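Local coordinates for regulator of G-protein signaling 16 (Mus musculus, PDB 3C7L) that switches off G-protein signalling by speeding GTP hydrolysis on G-protein alpha subunits, among them transducin alpha in phototransduction, through its RGS domain, at residues Arg93-Thr96 / Lys97-Gln101; Phe127-Pro131 / Ala132-Leu136. All coordinates share one frame; numbering follows the deposited sequence.

Overall arrangement
Both contacts are local and lie one after the other along an all-helical RGS domain, so neither nests in nor crosses the other. From the N terminus, contact 1 comes first, joining two successive turns of the single helix 90-101; it closes no loop. The chain then enters helix 109-128, and at the far end of that helix contact 2 closes the tight turn into the short helix 131-134, folding the C-terminal residues back beside helix 15-20. The centres stand about 37 Å apart on opposite sides of the chain's centre, and helix 109-128, which meets contact 1 near its start, spans the distance between them.

Contact 1 (Arg93-Thr96 / Lys97-Gln101); sequences RELT and KTNLQ
The carbonyl oxygen E94 O is gripped twice by T98, whose amide N lies 2.9 Å from E94 O and whose hydroxyl OG1 lies 3.0 Å from E94 O. The two donors come from opposite faces of the carbonyl plane, the hydroxyl standing 36° out of it. What brings OG1 there is chi1 of T98 (-65°), which sets the hydroxyl beside its own backbone N, facing back down the helix, with CG2 anti to that N. The carboxylate of E94 folds toward the same hydroxyl through a bend at chi2, but E94 OE2 stays 3.6 Å from T98 OG1, a looser approach.

One residue on, N99 N bonds L95 O at 2.9 Å, and the two side chains cross at a slant, the amide nitrogen N99 ND2 lying 3.8 Å from L95 CG. That nitrogen donates to C107 O in the following loop. The i to i+4 ladder is completed by K97 N to R93 O and by L100 N to T96 O, the latter at 2.8 Å with an N-H...O angle of 143°. T96 is buried, and its OG1 bonds T92 O one turn earlier.

Helix 90-101 lies at the domain surface, where K97 and L100 touch helix 63-78 while L95 and T96 meet V110 and A111 on helix 109-128.

Contact 2 (Phe127-Pro131 / Ala132-Leu136); sequences FLKSP and AYRDL
Y133 is the side chain round which the turn packs, with L128 over a face of its ring and F127 meeting its edge. L128 CD2 stands 3.8 Å from the centroid of the Y133 ring and only 9° off its normal, a CH-pi contact over the ring centre. The edge of Y133 is turned toward the face of F127 in an offset edge-to-face pair, with planes at 62°. Y133 CB lies over that same F127 ring, 4.1 Å from its centroid but displaced toward the rim. Chi1 of Y133 (176°) puts CG anti to the backbone N and brings the ring face under L128 CD2, while its OH bonds V15 O. With an alanine here, L128 CD2 would probably lose the ring face it rests on and V15 O its hydroxyl partner.

A132 adds its methyl to the apolar side, F127 CE1 to A132 CB being 3.8 Å. On the outer side the extended R134 lays its guanidinium across a backbone carbonyl, K129 O sitting 3.3 Å above the plane of R134 at its centre, and R134 NH1 meets this oxygen at a poor angle for a hydrogen bond.

The turn itself is held by bonds to two carbonyls. S130 OG bonds F127 O at 2.7 Å, and S130 N reaches F127 O from the same face of the carbonyl. S130 O accepts from both Y133 N and R134 N, the latter at 2.9 Å. F127 also meets F35, and L128 and Y133 touch R19, so helices 29-40 and 15-20 flank the turn. The arrangement is a tight turn between helix 109-128 and the short helix 131-134 of the all-helical RGS domain, with S130 at the N-cap position, its hydroxyl bonded back to F127 O near the end of the preceding helix, and P131 in the first turn, packing the C-terminal residues against the N-terminal helix 15-20.

Contact 1 (Arg93-Thr96 / Lys97-Gln101)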
loop_
_atom_site.group_PDB
_atom_site.type_symbol
_atom_site.label_atom_id
_atom_site.label_comp_id
_atom_site.label_asym_id
_atom_site.label_seq_id
_atom_site.Cartn_x
_atom_site.Cartn_y
_atom_site.Cartn_z
ATOM N N ARG A 93 2.711 -6.021 -13.043
ATOM C CA ARG A 93 2.757 -4.690 -13.647
ATOM C C ARG A 93 1.995 -4.683 -14.966
ATOM O O ARG A 93 1.273 -3.734 -15.278
ATOM C CB ARG A 93 4.200 -4.245 -13.920
ATOM C CG ARG A 93 4.940 -3.665 -12.737
ATOM C CD ARG A 93 6.007 -2.679 -13.214
ATOM N NE ARG A 93 6.986 -3.302 -14.101
ATOM C CZ ARG A 93 7.868 -4.214 -13.709
ATOM N NH1 ARG A 93 7.894 -4.608 -12.444
ATOM N NH2 ARG A 93 8.722 -4.736 -14.578
ATOM N N GLU A 94 2.170 -5.751 -15.739
ATOM C CA GLU A 94 1.518 -5.895 -17.038
ATOM C C GLU A 94 0.010 -6.057 -16.854
ATOM O O GLU A 94 -0.785 -5.491 -17.604
ATOM C CB GLU A 94 2.104 -7.112 -17.768
ATOM C CG GLU A 94 1.573 -7.341 -19.172
ATOM C CD GLU A 94 1.699 -6.115 -20.046
ATOM O OE1 GLU A 94 2.784 -5.500 -20.056
ATOM O OE2 GLU A 94 0.712 -5.769 -20.725
ATOM N N LEU A 95 -0.367 -6.834 -15.844
ATOM C CA LEU A 95 -1.771 -7.072 -15.526
ATOM C C LEU A 95 -2.449 -5.751 -15.163
ATOM O O LEU A 95 -3.541 -5.444 -15.637
ATOM C CB LEU A 95 -1.889 -8.040 -14.343
ATOM C CG LEU A 95 -3.317 -8.259 -13.834
ATOM C CD1 LEU A 95 -4.016 -9.214 -14.766
ATOM C CD2 LEU A 95 -3.318 -8.819 -12.422
ATOM N N THR A 96 -1.786 -4.969 -14.318
ATOM C CA THR A 96 -2.333 -3.692 -13.885
ATOM C C THR A 96 -2.522 -2.751 -15.073
ATOM O O THR A 96 -3.538 -2.074 -15.176
ATOM C CB THR A 96 -1.416 -3.043 -12.826
ATOM O OG1 THR A 96 -1.236 -3.959 -11.735
ATOM C CG2 THR A 96 -2.027 -1.753 -12.301
ATOM N N LYS A 97 -1.545 -2.717 -15.974
ATOM C CA LYS A 97 -1.634 -1.865 -17.159
ATOM C C LYS A 97 -2.814 -2.309 -18.025
ATOM O O LYS A 97 -3.564 -1.478 -18.536
ATOM C CB LYS A 97 -0.338 -1.950 -17.971
ATOM C CG LYS A 97 -0.352 -1.117 -19.244
ATOM C CD LYS A 97 0.901 -1.364 -20.078
ATOM C CE LYS A 97 0.917 -0.496 -21.331
ATOM N NZ LYS A 97 2.141 -0.719 -22.165
ATOM N N THR A 98 -2.967 -3.622 -18.186
ATOM C CA THR A 98 -4.056 -4.190 -18.979
ATOM C C THR A 98 -5.395 -3.811 -18.362
ATOM O O THR A 98 -6.341 -3.466 -19.069
ATOM C CB THR A 98 -3.952 -5.729 -19.042
ATOM O OG1 THR A 98 -2.762 -6.096 -19.751
ATOM C CG2 THR A 98 -5.169 -6.329 -19.745
ATOM N N ASN A 99 -5.471 -3.881 -17.037
ATOM C CA ASN A 99 -6.694 -3.525 -16.334
ATOM C C ASN A 99 -6.955 -2.036 -16.500
ATOM O O ASN A 99 -8.095 -1.599 -16.576
ATOM C CB ASN A 99 -6.571 -3.851 -14.845
ATOM C CG ASN A 99 -6.465 -5.339 -14.583
ATOM O OD1 ASN A 99 -6.792 -6.156 -15.442
ATOM N ND2 ASN A 99 -6.027 -5.697 -13.380
ATOM N N LEU A 100 -5.881 -1.260 -16.543
ATOM C CA LEU A 100 -5.981 0.183 -16.706
ATOM C C LEU A 100 -6.557 0.463 -18.094
ATOM O O LEU A 100 -7.301 1.424 -18.289
ATOM C CB LEU A 100 -4.586 0.810 -16.580
ATOM C CG LEU A 100 -4.453 2.312 -16.320
ATOM C CD1 LEU A 100 -4.879 2.620 -14.893
ATOM C CD2 LEU A 100 -3.005 2.740 -16.541
ATOM N N GLN A 101 -6.214 -0.396 -19.049
ATOM C CA GLN A 101 -6.677 -0.252 -20.427
ATOM C C GLN A 101 -8.172 -0.507 -20.584
ATOM O O GLN A 101 -8.809 0.046 -21.479
ATOM C CB GLN A 101 -5.915 -1.215 -21.348
ATOM C CG GLN A 101 -4.398 -1.174 -21.215
ATOM C CD GLN A 101 -3.807 0.191 -21.511
ATOM O OE1 GLN A 101 -4.117 1.174 -20.839
ATOM N NE2 GLN A 101 -2.944 0.257 -22.521
#

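Contact 2 (Phe127-Pro131 / Ala132-Leu136)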
loop_
_atom_site.group_PDB
_atom_site.type_symbol
_atom_site.label_atom_id
_atom_site.label_comp_id
_atom_site.label_asym_id
_atom_site.label_seq_id
_atom_site.Cartn_x
_atom_site.Cartn_y
_atom_site.Cartn_z
ATOM N N PHE A 127 8.249 -4.677 12.720
ATOM C CA PHE A 127 7.812 -3.420 13.326
ATOM C C PHE A 127 7.294 -3.703 14.727
ATOM O O PHE A 127 7.554 -2.941 15.666
ATOM C CB PHE A 127 6.675 -2.781 12.510
ATOM C CG PHE A 127 5.919 -1.700 13.258
ATOM C CD1 PHE A 127 6.547 -0.511 13.619
ATOM C CD2 PHE A 127 4.582 -1.884 13.610
ATOM C CE1 PHE A 127 5.859 0.482 14.322
ATOM C CE2 PHE A 127 3.883 -0.895 14.314
ATOM C CZ PHE A 127 4.525 0.289 14.669
ATOM N N LEU A 128 6.544 -4.792 14.857
ATOM C CA LEU A 128 5.969 -5.166 16.145
ATOM C C LEU A 128 7.029 -5.551 17.164
ATOM O O LEU A 128 6.800 -5.460 18.368
ATOM C CB LEU A 128 4.981 -6.320 15.966
ATOM C CG LEU A 128 3.768 -6.012 15.083
ATOM C CD1 LEU A 128 2.896 -7.264 14.973
ATOM C CD2 LEU A 128 2.972 -4.847 15.671
ATOM N N LYS A 129 8.191 -5.976 16.683
ATOM C CA LYS A 129 9.276 -6.375 17.571
ATOM C C LYS A 129 10.331 -5.284 17.714
ATOM O O LYS A 129 11.450 -5.548 18.153
ATOM C CB LYS A 129 9.917 -7.668 17.054
ATOM C CG LYS A 129 8.960 -8.845 17.067
ATOM C CD LYS A 129 9.493 -10.029 16.280
ATOM C CE LYS A 129 8.433 -11.116 16.177
ATOM N NZ LYS A 129 8.803 -12.171 15.191
ATOM N N SER A 130 9.969 -4.056 17.354
ATOM C CA SER A 130 10.894 -2.930 17.442
ATOM C C SER A 130 10.458 -1.978 18.551
ATOM O O SER A 130 9.334 -2.058 19.043
ATOM C CB SER A 130 10.910 -2.163 16.126
ATOM O OG SER A 130 9.712 -1.424 15.984
ATOM N N PRO A 131 11.349 -1.066 18.962
ATOM C CA PRO A 131 10.976 -0.127 20.021
ATOM C C PRO A 131 9.793 0.740 19.607
ATOM O O PRO A 131 8.995 1.146 20.450
ATOM C CB PRO A 131 12.247 0.692 20.213
ATOM C CG PRO A 131 13.328 -0.309 19.913
ATOM C CD PRO A 131 12.789 -0.978 18.670
ATOM N N ALA A 132 9.690 1.020 18.307
ATOM C CA ALA A 132 8.619 1.861 17.773
ATOM C C ALA A 132 7.240 1.353 18.179
ATOM O O ALA A 132 6.313 2.141 18.363
ATOM C CB ALA A 132 8.729 1.949 16.250
ATOM N N TYR A 133 7.102 0.038 18.317
ATOM C CA TYR A 133 5.833 -0.538 18.741
ATOM C C TYR A 133 5.894 -0.913 20.221
ATOM O O TYR A 133 4.997 -0.577 20.995
ATOM C CB TYR A 133 5.493 -1.797 17.933
ATOM C CG TYR A 133 4.229 -2.462 18.432
ATOM C CD1 TYR A 133 2.974 -1.914 18.159
ATOM C CD2 TYR A 133 4.292 -3.582 19.259
ATOM C CE1 TYR A 133 1.817 -2.462 18.703
ATOM C CE2 TYR A 133 3.141 -4.136 19.809
ATOM C CZ TYR A 133 1.909 -3.572 19.528
ATOM O OH TYR A 133 0.775 -4.119 20.080
ATOM N N ARG A 134 6.961 -1.608 20.607
ATOM C CA ARG A 134 7.131 -2.059 21.983
ATOM C C ARG A 134 7.023 -0.963 23.035
ATOM O O ARG A 134 6.507 -1.204 24.124
ATOM C CB ARG A 134 8.465 -2.792 22.135
ATOM C CG ARG A 134 8.455 -4.183 21.537
ATOM C CD ARG A 134 9.797 -4.863 21.702
ATOM N NE ARG A 134 9.755 -6.257 21.270
ATOM C CZ ARG A 134 10.837 -7.009 21.094
ATOM N NH1 ARG A 134 12.042 -6.496 21.311
ATOM N NH2 ARG A 134 10.717 -8.271 20.709
ATOM N N ASP A 135 7.504 0.236 22.721
ATOM C CA ASP A 135 7.433 1.341 23.673
ATOM C C ASP A 135 5.989 1.816 23.856
ATOM O O ASP A 135 5.623 2.318 24.917
ATOM C CB ASP A 135 8.301 2.513 23.197
ATOM C CG ASP A 135 9.791 2.202 23.252
ATOM O OD1 ASP A 135 10.586 3.011 22.727
ATOM O OD2 ASP A 135 10.170 1.155 23.819
ATOM N N LEU A 136 5.166 1.639 22.826
ATOM C CA LEU A 136 3.769 2.072 22.877
ATOM C C LEU A 136 2.834 1.030 23.480
ATOM O O LEU A 136 1.708 1.347 23.864
ATOM C CB LEU A 136 3.274 2.415 21.470
ATOM C CG LEU A 136 4.124 3.359 20.621
ATOM C CD1 LEU A 136 3.467 3.543 19.256
ATOM C CD2 LEU A 136 4.286 4.700 21.331
#